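Local coordinates for protein chitinase A (Pteris ryukyuensis, PDB 4RL3) that probably hydrolyses the glycosidic bonds of chitin, this chain being the catalytic family 18 domain of a longer protein that also carries a LysM region, at residues L32-D37 against D120-H125; V3-I8 against V153-P158; I51-S56 against N112-D117; V89-T94 against S132-C137; N102-L107 against I142-A147. One frame throughout, in Å; residues are numbered along the deposited sequence.

Contact 1: L32-D37 against D120-H125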
# COMPACT_ATOMS: atom_id res chain seq x y z
N LEU A 32 -1.79 0.59 7.24
CA LEU A 32 -1.84 1.90 7.89
C LEU A 32 -1.20 2.94 7.00
O LEU A 32 -0.08 2.75 6.52
CB LEU A 32 -1.11 1.84 9.24
CG LEU A 32 -1.86 1.05 10.32
CD1 LEU A 32 -0.96 0.71 11.50
CD2 LEU A 32 -3.09 1.81 10.76
N ALA A 33 -1.91 4.05 6.80
CA ALA A 33 -1.44 5.13 5.94
C ALA A 33 -1.44 6.43 6.76
O ALA A 33 -2.51 6.82 7.19
CB ALA A 33 -2.35 5.24 4.72
N PHE A 34 -0.31 7.10 7.01
CA PHE A 34 1.03 6.82 6.50
C PHE A 34 2.07 7.06 7.60
O PHE A 34 1.84 7.88 8.51
CB PHE A 34 1.36 7.79 5.36
CG PHE A 34 0.54 7.59 4.13
CD1 PHE A 34 0.87 6.59 3.23
CD2 PHE A 34 -0.56 8.41 3.85
CE1 PHE A 34 0.13 6.40 2.09
CE2 PHE A 34 -1.30 8.23 2.70
CZ PHE A 34 -0.96 7.22 1.82
N ALA A 35 3.22 6.39 7.50
CA ALA A 35 4.41 6.81 8.22
C ALA A 35 5.19 7.70 7.26
O ALA A 35 5.32 7.38 6.08
CB ALA A 35 5.25 5.61 8.67
N ILE A 36 5.67 8.83 7.75
CA ILE A 36 6.40 9.77 6.91
C ILE A 36 7.62 10.26 7.68
O ILE A 36 7.51 10.60 8.87
CB ILE A 36 5.52 10.98 6.52
CG1 ILE A 36 4.12 10.53 6.10
CG2 ILE A 36 6.19 11.79 5.41
CD1 ILE A 36 3.14 11.65 5.87
N ASP A 37 8.75 10.33 6.98
CA ASP A 37 9.99 10.83 7.56
C ASP A 37 10.06 12.35 7.43
O ASP A 37 10.99 12.91 6.82
CB ASP A 37 11.21 10.13 6.93
CG ASP A 37 11.27 10.24 5.40
OD1 ASP A 37 10.21 10.18 4.73
OD2 ASP A 37 12.38 10.37 4.86
N ASP A 120 4.93 -0.87 3.03
CA ASP A 120 4.51 -0.57 1.67
C ASP A 120 5.16 0.76 1.29
O ASP A 120 5.12 1.71 2.07
CB ASP A 120 2.98 -0.44 1.63
CG ASP A 120 2.46 0.01 0.29
OD1 ASP A 120 2.61 -0.75 -0.69
OD2 ASP A 120 1.88 1.11 0.21
N ILE A 121 5.75 0.81 0.10
CA ILE A 121 6.44 2.01 -0.37
C ILE A 121 5.52 2.84 -1.27
O ILE A 121 5.15 2.40 -2.36
CB ILE A 121 7.72 1.64 -1.15
CG1 ILE A 121 8.54 0.56 -0.43
CG2 ILE A 121 8.56 2.90 -1.40
CD1 ILE A 121 9.00 0.87 0.98
N ASP A 122 5.18 4.05 -0.81
CA ASP A 122 4.19 4.88 -1.50
C ASP A 122 4.66 6.32 -1.62
O ASP A 122 3.87 7.25 -1.49
CB ASP A 122 2.84 4.80 -0.78
CG ASP A 122 1.69 5.42 -1.58
OD1 ASP A 122 1.73 5.37 -2.84
OD2 ASP A 122 0.74 5.93 -0.93
N TYR A 123 5.95 6.51 -1.89
CA TYR A 123 6.44 7.82 -2.28
C TYR A 123 6.04 8.13 -3.71
O TYR A 123 6.00 7.23 -4.56
CB TYR A 123 7.95 7.91 -2.16
CG TYR A 123 8.45 7.95 -0.74
CD1 TYR A 123 8.49 9.14 -0.04
CD2 TYR A 123 8.92 6.80 -0.12
CE1 TYR A 123 8.99 9.18 1.26
CE2 TYR A 123 9.39 6.82 1.18
CZ TYR A 123 9.42 8.01 1.87
OH TYR A 123 9.93 8.01 3.15
N GLU A 124 5.76 9.40 -3.99
CA GLU A 124 5.42 9.80 -5.36
C GLU A 124 6.09 11.07 -5.87
O GLU A 124 5.92 11.43 -7.03
CB GLU A 124 3.91 9.93 -5.51
CG GLU A 124 3.32 11.15 -4.83
CD GLU A 124 1.87 11.37 -5.20
OE1 GLU A 124 1.02 11.12 -4.34
OE2 GLU A 124 1.58 11.78 -6.36
N HIS A 125 6.82 11.77 -5.00
CA HIS A 125 7.47 13.02 -5.38
C HIS A 125 8.97 12.84 -5.31
O HIS A 125 9.52 12.53 -4.25
CB HIS A 125 7.04 14.16 -4.46
CG HIS A 125 5.56 14.34 -4.41
ND1 HIS A 125 4.85 14.88 -5.46
CD2 HIS A 125 4.65 14.04 -3.46
CE1 HIS A 125 3.57 14.90 -5.15
NE2 HIS A 125 3.42 14.40 -3.94
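The DxxDxDxE signature of family 18 glycosyl hydrolases, running from Asp117 through strand 118-123 to Glu124, brings Asp122 and Tyr123 against Phe34 and Asp37 at the C-terminal end of strand 27-36. The polar half of the contact is one short hydrogen bond, from Tyr123 OH to Asp37 OD1 at 2.7 Å. The carboxylate oxygen lies at the edge of the phenol, near the ring plane, whereas the hydroxyl meets the carboxylate from above, 55° out of its plane. With CG between the backbone N and the carbonyl carbon (chi1 55°), the Asp37 carboxylate comes up to the tyrosine hydroxyl; its OD2 is bonded to Trp99 NE1. Replacing Asp37 by an alanine takes away the carboxylate, and the tyrosine hydroxyl and the Trp99 indole N-H would probably be left without this acceptor. In the other half, Asp122 comes obliquely to the Phe34 ring, OD2 3.1 Å from CE1, with ring and carboxylate planes 32° apart. A cis peptide bond precedes Phe34, and Ala33 CB sits over the centre of its ring. An acetate ion, probably from the crystallisation liquor, lies about 3 Å from the Asp122 side chain, consistent with a pocket at this end of the barrel. Strand 73-81 runs between the two strands, its Ser78 touching both Phe34 and Asp122, while Tyr123 leans on Trp99 of helix 96-114 and Phe134 of helix 131-147.

Contact 2: V3-I8 against V153-P158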
# COMPACT_ATOMS: atom_id res chain seq x y z
N VAL A 3 -4.99 -12.63 -1.91
CA VAL A 3 -4.65 -11.50 -1.04
C VAL A 3 -5.64 -10.35 -1.20
O VAL A 3 -5.94 -9.92 -2.32
CB VAL A 3 -3.22 -11.01 -1.33
CG1 VAL A 3 -2.89 -9.75 -0.53
CG2 VAL A 3 -2.23 -12.12 -1.03
N PHE A 4 -6.17 -9.86 -0.09
CA PHE A 4 -6.98 -8.65 -0.11
C PHE A 4 -6.32 -7.65 0.83
O PHE A 4 -5.99 -8.01 1.96
CB PHE A 4 -8.42 -8.91 0.34
CG PHE A 4 -9.21 -7.65 0.46
CD1 PHE A 4 -9.66 -7.01 -0.69
CD2 PHE A 4 -9.43 -7.06 1.70
CE1 PHE A 4 -10.35 -5.82 -0.60
CE2 PHE A 4 -10.11 -5.87 1.78
CZ PHE A 4 -10.57 -5.25 0.63
N ARG A 5 -6.14 -6.42 0.37
CA ARG A 5 -5.54 -5.37 1.21
C ARG A 5 -6.37 -4.10 1.24
O ARG A 5 -7.02 -3.75 0.25
CB ARG A 5 -4.11 -5.04 0.75
CG ARG A 5 -3.38 -6.22 0.12
CD ARG A 5 -1.94 -5.89 -0.21
NE ARG A 5 -1.08 -5.95 0.96
CZ ARG A 5 0.13 -5.39 1.03
NH1 ARG A 5 0.62 -4.69 0.02
NH2 ARG A 5 0.84 -5.50 2.16
N GLU A 6 -6.36 -3.43 2.39
CA GLU A 6 -7.17 -2.25 2.66
C GLU A 6 -6.29 -1.17 3.30
O GLU A 6 -5.84 -1.33 4.44
CB GLU A 6 -8.31 -2.62 3.62
CG GLU A 6 -9.31 -1.50 3.92
CD GLU A 6 -10.42 -1.38 2.89
OE1 GLU A 6 -10.38 -2.06 1.86
OE2 GLU A 6 -11.32 -0.55 3.14
N TYR A 7 -6.06 -0.08 2.58
CA TYR A 7 -5.42 1.09 3.20
C TYR A 7 -6.36 1.72 4.21
O TYR A 7 -7.59 1.75 4.01
CB TYR A 7 -5.02 2.14 2.15
CG TYR A 7 -3.80 1.78 1.32
CD1 TYR A 7 -3.91 0.96 0.19
CD2 TYR A 7 -2.55 2.26 1.65
CE1 TYR A 7 -2.81 0.64 -0.57
CE2 TYR A 7 -1.43 1.95 0.88
CZ TYR A 7 -1.57 1.13 -0.22
OH TYR A 7 -0.48 0.80 -1.00
N ILE A 8 -5.80 2.21 5.32
CA ILE A 8 -6.60 2.83 6.37
C ILE A 8 -5.81 3.81 7.23
O ILE A 8 -4.66 3.55 7.59
CB ILE A 8 -7.22 1.73 7.27
CG1 ILE A 8 -8.13 2.33 8.36
CG2 ILE A 8 -6.16 0.84 7.90
CD1 ILE A 8 -9.04 1.31 9.00
N VAL A 153 6.23 -9.12 4.85
CA VAL A 153 5.67 -8.65 3.56
C VAL A 153 6.17 -7.25 3.23
O VAL A 153 6.04 -6.35 4.05
CB VAL A 153 4.12 -8.63 3.57
CG1 VAL A 153 3.56 -8.27 2.18
CG2 VAL A 153 3.57 -9.97 4.04
N ALA A 154 6.75 -7.09 2.05
CA ALA A 154 7.10 -5.77 1.51
C ALA A 154 6.36 -5.58 0.20
O ALA A 154 6.24 -6.52 -0.60
CB ALA A 154 8.60 -5.63 1.31
N SER A 155 5.85 -4.36 0.00
CA SER A 155 5.15 -4.00 -1.22
C SER A 155 5.52 -2.61 -1.68
O SER A 155 6.09 -1.81 -0.93
CB SER A 155 3.63 -4.08 -1.04
OG SER A 155 3.16 -3.25 0.02
N ILE A 156 5.21 -2.36 -2.95
CA ILE A 156 5.38 -1.05 -3.56
C ILE A 156 4.03 -0.64 -4.12
O ILE A 156 3.23 -1.50 -4.47
CB ILE A 156 6.47 -1.04 -4.65
CG1 ILE A 156 6.23 -2.11 -5.71
CG2 ILE A 156 7.84 -1.24 -4.01
CD1 ILE A 156 7.08 -1.92 -6.95
N ALA A 157 3.79 0.67 -4.21
CA ALA A 157 2.49 1.19 -4.67
C ALA A 157 2.63 2.14 -5.87
O ALA A 157 2.36 3.34 -5.76
CB ALA A 157 1.77 1.87 -3.50
N PRO A 158 3.04 1.62 -7.03
CA PRO A 158 3.32 2.49 -8.16
C PRO A 158 2.10 2.88 -8.98
O PRO A 158 1.03 2.30 -8.83
CB PRO A 158 4.25 1.65 -9.03
CG PRO A 158 3.79 0.25 -8.78
CD PRO A 158 3.42 0.23 -7.32
O HOH W 1 3.46 -4.67 2.61
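Arg5 and Ser155 form a buried side-chain bridge across the interior of the (beta/alpha)8 barrel, joining strands 3-8 and 153-156, which stand four places apart in the ring of eight. The backbones stay well separated, with the CA atoms of Arg5 and Ser155 11.0 Å apart, and long side chains from the first strand span the gap. Arg5 bends at chi3 (79°), which turns its guanidinium edge-on to the serine. NH1 then donates to Ser155 OG at 2.9 Å in an almost straight bond (170°) that lies in the guanidinium plane. Ser155 OG is also bonded to Asp120 of the family signature, while Arg5 NE and NH1 have further partners in His29 and Asn181. Farther along the barrel, Tyr7 OH touches Ala157 CB at 3.5 Å, and its polar partners are Asp120 and Asn181. Val153 contributes a methyl group, CG1, 3.9 Å from Arg5 NH2. A water closes the polar link: it accepts from Arg5 NH2 at 2.8 Å, in the guanidinium plane, donates to Ser155 OG at 3.0 Å, and makes a weak bond to Val153 O at 3.4 Å.

Contact 3: I51-S56 against N112-D117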
# COMPACT_ATOMS: atom_id res chain seq x y z
N ILE A 51 4.53 9.17 12.74
CA ILE A 51 3.20 8.61 12.53
C ILE A 51 2.22 9.66 12.03
O ILE A 51 1.96 10.65 12.72
CB ILE A 51 2.68 8.00 13.85
CG1 ILE A 51 3.58 6.84 14.27
CG2 ILE A 51 1.23 7.54 13.69
CD1 ILE A 51 3.31 6.31 15.66
N TYR A 52 1.66 9.41 10.85
CA TYR A 52 0.63 10.26 10.27
C TYR A 52 -0.58 9.44 9.82
O TYR A 52 -1.16 9.67 8.76
CB TYR A 52 1.19 11.14 9.15
CG TYR A 52 2.27 12.07 9.66
CD1 TYR A 52 1.94 13.23 10.37
CD2 TYR A 52 3.61 11.78 9.46
CE1 TYR A 52 2.92 14.07 10.85
CE2 TYR A 52 4.60 12.62 9.94
CZ TYR A 52 4.25 13.76 10.63
OH TYR A 52 5.24 14.59 11.10
N TRP A 53 -0.94 8.46 10.64
CA TRP A 53 -2.31 7.95 10.64
C TRP A 53 -2.94 8.31 11.97
O TRP A 53 -2.27 8.78 12.89
CB TRP A 53 -2.38 6.44 10.40
CG TRP A 53 -1.84 5.59 11.51
CD1 TRP A 53 -2.53 5.07 12.58
CD2 TRP A 53 -0.51 5.10 11.62
NE1 TRP A 53 -1.69 4.30 13.36
CE2 TRP A 53 -0.44 4.30 12.79
CE3 TRP A 53 0.64 5.24 10.84
CZ2 TRP A 53 0.73 3.67 13.20
CZ3 TRP A 53 1.80 4.61 11.26
CH2 TRP A 53 1.83 3.84 12.42
N GLN A 54 -4.25 8.07 12.06
CA GLN A 54 -5.00 8.40 13.27
C GLN A 54 -4.72 7.39 14.37
O GLN A 54 -5.56 6.53 14.68
CB GLN A 54 -6.50 8.48 12.96
CG GLN A 54 -7.27 9.17 14.08
CD GLN A 54 -8.74 9.41 13.75
OE1 GLN A 54 -9.38 8.64 13.03
NE2 GLN A 54 -9.29 10.49 14.30
N ASN A 55 -3.53 7.49 14.96
CA ASN A 55 -3.05 6.48 15.90
C ASN A 55 -3.66 6.57 17.29
O ASN A 55 -3.49 5.64 18.10
CB ASN A 55 -1.52 6.49 16.00
CG ASN A 55 -0.97 7.78 16.60
OD1 ASN A 55 -1.41 8.87 16.27
ND2 ASN A 55 0.02 7.64 17.46
N SER A 56 -4.38 7.65 17.59
CA SER A 56 -5.19 7.69 18.82
C SER A 56 -6.37 6.72 18.74
O SER A 56 -6.90 6.30 19.78
CB SER A 56 -5.69 9.10 19.10
OG SER A 56 -6.60 9.53 18.12
N ASN A 112 7.64 -2.96 15.80
CA ASN A 112 7.57 -3.66 17.08
C ASN A 112 6.54 -3.04 18.01
O ASN A 112 5.84 -3.77 18.71
CB ASN A 112 8.95 -3.71 17.73
CG ASN A 112 9.87 -4.68 17.03
OD1 ASN A 112 9.40 -5.64 16.40
ND2 ASN A 112 11.18 -4.46 17.14
N GLN A 113 6.42 -1.71 18.00
CA GLN A 113 5.45 -1.03 18.86
C GLN A 113 4.01 -1.35 18.49
O GLN A 113 3.16 -1.58 19.37
CB GLN A 113 5.65 0.48 18.80
CG GLN A 113 4.72 1.26 19.73
CD GLN A 113 4.78 2.75 19.55
OE1 GLN A 113 5.47 3.27 18.66
NE2 GLN A 113 4.03 3.47 20.39
N TYR A 114 3.73 -1.34 17.18
CA TYR A 114 2.38 -1.51 16.66
C TYR A 114 2.06 -2.95 16.20
O TYR A 114 0.97 -3.20 15.69
CB TYR A 114 2.12 -0.50 15.52
CG TYR A 114 1.74 0.86 16.06
CD1 TYR A 114 2.70 1.73 16.54
CD2 TYR A 114 0.40 1.27 16.10
CE1 TYR A 114 2.36 2.95 17.07
CE2 TYR A 114 0.05 2.51 16.62
CZ TYR A 114 1.02 3.34 17.10
OH TYR A 114 0.68 4.57 17.64
N HIS A 115 2.97 -3.90 16.44
CA HIS A 115 2.72 -5.32 16.14
C HIS A 115 2.50 -5.52 14.63
O HIS A 115 1.62 -6.27 14.22
CB HIS A 115 1.52 -5.86 16.92
CG HIS A 115 1.41 -5.32 18.31
ND1 HIS A 115 2.33 -5.62 19.29
CD2 HIS A 115 0.50 -4.49 18.88
CE1 HIS A 115 1.98 -5.01 20.41
NE2 HIS A 115 0.88 -4.31 20.19
N LEU A 116 3.30 -4.85 13.82
CA LEU A 116 3.08 -4.85 12.38
C LEU A 116 3.83 -5.98 11.69
O LEU A 116 4.70 -6.63 12.26
CB LEU A 116 3.50 -3.49 11.79
CG LEU A 116 2.83 -2.27 12.43
CD1 LEU A 116 3.32 -0.99 11.78
CD2 LEU A 116 1.32 -2.35 12.34
N ASP A 117 3.50 -6.17 10.41
CA ASP A 117 3.95 -7.31 9.63
C ASP A 117 4.73 -6.94 8.39
O ASP A 117 5.26 -7.82 7.70
CB ASP A 117 2.72 -8.12 9.20
CG ASP A 117 2.00 -8.74 10.38
OD1 ASP A 117 2.56 -9.71 10.93
OD2 ASP A 117 0.92 -8.25 10.77
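Trp53 and Tyr114 meet edge-to-face, and this T-shaped pair forms the centre of the contact. The benzenoid edge of the indole points at one face of the phenol, with the ring planes at 83° and the centroids 5.2 Å apart. Trp53 CZ2 does the touching, 3.7 Å from Tyr114 CE2 and offset toward the rim. CG of Trp53, between the backbone N and the carbonyl carbon (chi1 68°), directs the indole at the tyrosine, and its NE1 is bonded to Leu58 O, which helps to fix the rotation of the ring.

Apolar packing is supplied by Ile51. Its CD1 comes against the far end of the tyrosine, 3.8 Å from Tyr114 CE1, while its CG2 lies over the centre of the Trp53 ring, so one residue backs both aromatics.

The polar part is a single hydrogen bond at the hydroxyl. Asn55 ND2 donates to Tyr114 OH over 3.1 Å, at 161°, and the oxygen lies in the amide plane. With an alanine at Tyr114, the Asn55 amide would probably lose its acceptor and the Trp53 edge the ring face it packs on.

Just beyond Tyr114, His115 takes a positive phi as the chain leaves helix 96-114 and turns toward strand 118-123. Tyr114 also touches Pro60 at the start of helix 60-69. In this beta/alpha barrel the loop after the added antiparallel strand 50-51, on its way to helix 60-69, packs against the C-terminal end of outer helix 96-114.

Contact 4: V89-T94 against S132-C137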
# COMPACT_ATOMS: atom_id res chain seq x y z
N VAL A 89 5.26 15.36 -0.08
CA VAL A 89 6.24 14.52 0.57
C VAL A 89 7.32 14.20 -0.45
O VAL A 89 7.26 13.19 -1.15
CB VAL A 89 5.59 13.23 1.13
CG1 VAL A 89 6.65 12.33 1.75
CG2 VAL A 89 4.53 13.57 2.15
N GLN A 90 8.32 15.06 -0.52
CA GLN A 90 9.47 14.87 -1.39
C GLN A 90 10.40 13.86 -0.77
O GLN A 90 10.85 14.05 0.37
CB GLN A 90 10.23 16.19 -1.58
CG GLN A 90 9.48 17.23 -2.38
CD GLN A 90 9.34 16.85 -3.84
OE1 GLN A 90 9.97 15.90 -4.32
NE2 GLN A 90 8.53 17.61 -4.57
N PHE A 91 10.70 12.78 -1.49
CA PHE A 91 11.71 11.87 -0.97
C PHE A 91 13.04 12.60 -0.91
O PHE A 91 13.47 13.19 -1.90
CB PHE A 91 11.86 10.60 -1.82
CG PHE A 91 12.75 9.58 -1.17
CD1 PHE A 91 14.13 9.66 -1.30
CD2 PHE A 91 12.21 8.58 -0.39
CE1 PHE A 91 14.95 8.75 -0.67
CE2 PHE A 91 13.03 7.66 0.23
CZ PHE A 91 14.40 7.75 0.10
N THR A 92 13.70 12.55 0.24
CA THR A 92 14.98 13.24 0.36
C THR A 92 15.87 12.61 1.44
O THR A 92 15.40 12.17 2.50
CB THR A 92 14.76 14.75 0.57
OG1 THR A 92 16.02 15.44 0.58
CG2 THR A 92 14.01 15.03 1.83
N ALA A 93 17.16 12.54 1.13
CA ALA A 93 18.13 11.88 1.99
C ALA A 93 19.37 12.76 2.11
O ALA A 93 19.86 13.28 1.11
CB ALA A 93 18.52 10.54 1.40
N THR A 94 19.87 12.89 3.32
CA THR A 94 21.14 13.60 3.56
C THR A 94 22.29 12.83 2.90
O THR A 94 23.14 13.42 2.23
CB THR A 94 21.40 13.74 5.08
OG1 THR A 94 20.35 14.52 5.66
CG2 THR A 94 22.75 14.41 5.35
N SER A 132 18.44 6.75 -8.81
CA SER A 132 19.41 5.82 -8.23
C SER A 132 19.45 5.92 -6.71
O SER A 132 19.53 4.91 -6.02
CB SER A 132 20.81 6.04 -8.80
OG SER A 132 20.88 5.62 -10.15
N THR A 133 19.40 7.15 -6.19
CA THR A 133 19.42 7.37 -4.75
C THR A 133 18.17 6.79 -4.10
O THR A 133 18.27 6.08 -3.11
CB THR A 133 19.58 8.86 -4.41
OG1 THR A 133 20.89 9.28 -4.81
CG2 THR A 133 19.40 9.10 -2.92
N PHE A 134 17.00 7.08 -4.67
CA PHE A 134 15.75 6.52 -4.17
C PHE A 134 15.77 4.99 -4.15
O PHE A 134 15.44 4.37 -3.14
CB PHE A 134 14.56 7.02 -5.01
CG PHE A 134 13.25 6.39 -4.65
CD1 PHE A 134 12.64 6.66 -3.43
CD2 PHE A 134 12.62 5.51 -5.52
CE1 PHE A 134 11.44 6.08 -3.10
CE2 PHE A 134 11.39 4.93 -5.20
CZ PHE A 134 10.82 5.20 -3.97
N VAL A 135 16.18 4.39 -5.25
CA VAL A 135 16.18 2.94 -5.36
C VAL A 135 17.13 2.31 -4.34
O VAL A 135 16.79 1.32 -3.69
CB VAL A 135 16.51 2.49 -6.80
CG1 VAL A 135 16.78 1.00 -6.88
CG2 VAL A 135 15.40 2.90 -7.77
N SER A 136 18.32 2.88 -4.19
CA SER A 136 19.27 2.38 -3.21
C SER A 136 18.71 2.45 -1.79
O SER A 136 18.80 1.49 -1.04
CB SER A 136 20.56 3.20 -3.29
OG SER A 136 21.53 2.66 -2.40
N CYS A 137 18.12 3.59 -1.44
CA CYS A 137 17.55 3.76 -0.09
C CYS A 137 16.47 2.71 0.20
O CYS A 137 16.50 2.04 1.23
CB CYS A 137 16.94 5.15 0.07
SG CYS A 137 18.16 6.47 0.29
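The carbonyl oxygen of Thr133 accepts a hydrogen bond from the amide N of Cys137 at 3.0 Å, an ordinary helical bond holding the turn of helix 131-147 from which Phe134 and Cys137 face Phe91 and Ala93. Across the contact itself the partners are aromatic rings, methyl and methylene groups and a thiol. Phe134 sets its edge to the face of Phe91 in a T-shaped pair, the planes at 84° and the centroids 5.0 Å apart. The touching atom is Phe134 CD1, which stands over the centre of the Phe91 ring and comes within 3.6 Å of Phe91 CD2. Phe91 carries its ring to the helix with CG trans to the backbone N (chi1 -172°).

Cys137 meets the same ring with two atoms: CB comes obliquely, 3.6 Å from Phe91 CZ, and SG lies at the edge in a sulfur-aromatic contact, 5.2 Å from the centroid. Ala93 CB reaches that sulfur from the loop, 4.2 Å from SG.

The loop is tied to the barrel end as well, since Phe91 pairs with His125 through the backbone and its ring meets Tyr123 edge-to-face. Phe134 offers a T-shaped contact to Phe126. In an enzyme that lacks disulfide bonds, the chemistry here implies that the loop before helix 96-114 is held to helix 131-147 by dispersion and aromatic edge-to-face attraction, with the cysteine contributing its CB and sulfur to the packing on Phe91 and Ala93.

Contact 5: N102-L107 against I142-A147. With EDO (1,2-ethanediol), chain D.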
# COMPACT_ATOMS: atom_id res chain seq x y z
N ASN A 102 18.57 5.34 9.58
CA ASN A 102 17.41 5.90 10.28
C ASN A 102 16.10 5.23 9.92
O ASN A 102 15.22 5.06 10.79
CB ASN A 102 17.31 7.40 10.00
CG ASN A 102 18.24 8.22 10.88
OD1 ASN A 102 18.55 7.84 12.01
ND2 ASN A 102 18.66 9.36 10.37
N ALA A 103 15.95 4.84 8.66
CA ALA A 103 14.71 4.23 8.20
C ALA A 103 14.56 2.81 8.77
O ALA A 103 13.50 2.45 9.28
CB ALA A 103 14.68 4.19 6.69
N VAL A 104 15.62 2.01 8.67
CA VAL A 104 15.56 0.64 9.18
C VAL A 104 15.28 0.67 10.69
O VAL A 104 14.41 -0.08 11.17
CB VAL A 104 16.86 -0.14 8.90
CG1 VAL A 104 16.84 -1.50 9.61
CG2 VAL A 104 17.02 -0.32 7.39
N SER A 105 16.00 1.52 11.43
CA SER A 105 15.86 1.57 12.88
C SER A 105 14.51 2.13 13.31
O SER A 105 13.83 1.53 14.13
CB SER A 105 17.00 2.36 13.52
OG SER A 105 17.04 3.70 13.07
N SER A 106 14.12 3.29 12.78
CA SER A 106 12.84 3.89 13.16
C SER A 106 11.64 3.03 12.76
O SER A 106 10.68 2.93 13.53
CB SER A 106 12.68 5.32 12.66
OG SER A 106 12.56 5.40 11.25
N LEU A 107 11.67 2.40 11.59
CA LEU A 107 10.56 1.52 11.20
C LEU A 107 10.57 0.22 11.99
O LEU A 107 9.51 -0.32 12.31
CB LEU A 107 10.53 1.28 9.69
CG LEU A 107 10.11 2.52 8.90
CD1 LEU A 107 10.36 2.33 7.42
CD2 LEU A 107 8.65 2.87 9.15
N ILE A 142 14.25 -2.38 2.53
CA ILE A 142 13.47 -3.61 2.46
C ILE A 142 14.34 -4.84 2.72
O ILE A 142 13.96 -5.76 3.45
CB ILE A 142 12.75 -3.75 1.10
CG1 ILE A 142 11.70 -2.66 0.94
CG2 ILE A 142 12.11 -5.12 0.97
CD1 ILE A 142 11.15 -2.54 -0.47
N THR A 143 15.52 -4.85 2.12
CA THR A 143 16.44 -5.97 2.22
C THR A 143 16.85 -6.18 3.68
O THR A 143 16.84 -7.31 4.18
CB THR A 143 17.68 -5.76 1.33
OG1 THR A 143 17.27 -5.73 -0.04
CG2 THR A 143 18.71 -6.85 1.53
N GLN A 144 17.17 -5.10 4.37
CA GLN A 144 17.54 -5.20 5.78
C GLN A 144 16.38 -5.62 6.67
O GLN A 144 16.56 -6.44 7.57
CB GLN A 144 18.10 -3.88 6.30
CG GLN A 144 19.50 -3.56 5.82
CD GLN A 144 20.15 -2.45 6.64
OE1 GLN A 144 20.01 -2.39 7.87
NE2 GLN A 144 20.92 -1.63 5.97
N LEU A 145 15.18 -5.07 6.45
CA LEU A 145 14.05 -5.47 7.28
C LEU A 145 13.72 -6.95 7.10
O LEU A 145 13.32 -7.61 8.06
CB LEU A 145 12.81 -4.62 7.01
CG LEU A 145 12.89 -3.16 7.48
CD1 LEU A 145 11.67 -2.41 6.97
CD2 LEU A 145 12.99 -3.01 8.99
N LYS A 146 13.89 -7.47 5.88
CA LYS A 146 13.70 -8.89 5.62
C LYS A 146 14.78 -9.74 6.28
O LYS A 146 14.48 -10.72 6.96
CB LYS A 146 13.63 -9.17 4.11
CG LYS A 146 12.33 -8.74 3.46
CD LYS A 146 11.17 -9.63 3.83
CE LYS A 146 9.89 -9.24 3.10
NZ LYS A 146 9.92 -9.64 1.66
N ALA A 147 16.04 -9.34 6.10
CA ALA A 147 17.16 -10.11 6.64
C ALA A 147 17.13 -10.13 8.17
O ALA A 147 17.46 -11.16 8.79
CB ALA A 147 18.48 -9.54 6.14
C1 EDO D . 10.02 -13.38 0.94
O1 EDO D . 9.06 -12.53 1.56
C2 EDO D . 10.98 -12.54 0.11
O2 EDO D . 11.82 -11.74 0.95
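Helices 96-114 and 131-147, adjacent on the outside of the barrel, come close at Val104 and Leu145, whose CA atoms are only 6.6 Å apart. Val104 points into the gap. Both its methyls lie against the amide oxygen of Gln144, CG1 and CG2 each 3.7 Å from OE1, as the extended glutamine chain passes across the valine at about a right angle. Leu145 runs alongside in the opposite direction, its CD2 4.2 Å from Val104 CG1 and 3.9 Å from the backbone O of Val104.

The polar groups work away from this seam. Asn102 O accepts from two groups of one residue: the N of Ser106 in the helical bond, and Ser106 OG at 2.7 Å from the opposite face of the carbonyl plane. Lys146 NZ forms a salt bridge with Asp178 and also donates to both oxygens of a bound 1,2-ethanediol, probably from the crystallisation liquor, with NZ 2.9 Å from its O2.

The helix-helix contact therefore rests on shape and van der Waals fit. The short valine side chain is consistent with the close approach of the two backbones, and the glutamine touches the methyls with its amide end and CB, by van der Waals contact.

In the fold
Contacts 1 and 2 share the barrel interior, their centres 11 Å apart, and are joined through Asp120 of the family signature: its OD1 lies 2.7 Å from Ser155 OG and its OD2 2.7 Å from Tyr7 OH. Bound acetate lies about 3 Å from the side chain of Asp122 and about 3 Å from that of Tyr7, and may mark the substrate pocket. Contact 3 reaches contact 1 through Phe34 O and Tyr52 N, 2.8 Å apart, and contact 4 does so through His125 O and Phe91 N at 3.0 Å. Contact 5, about 15 Å from contact 4 between centres, shares helix 131-147 with it and backs the barrel where Ile142 touches Ile121 and Ala154.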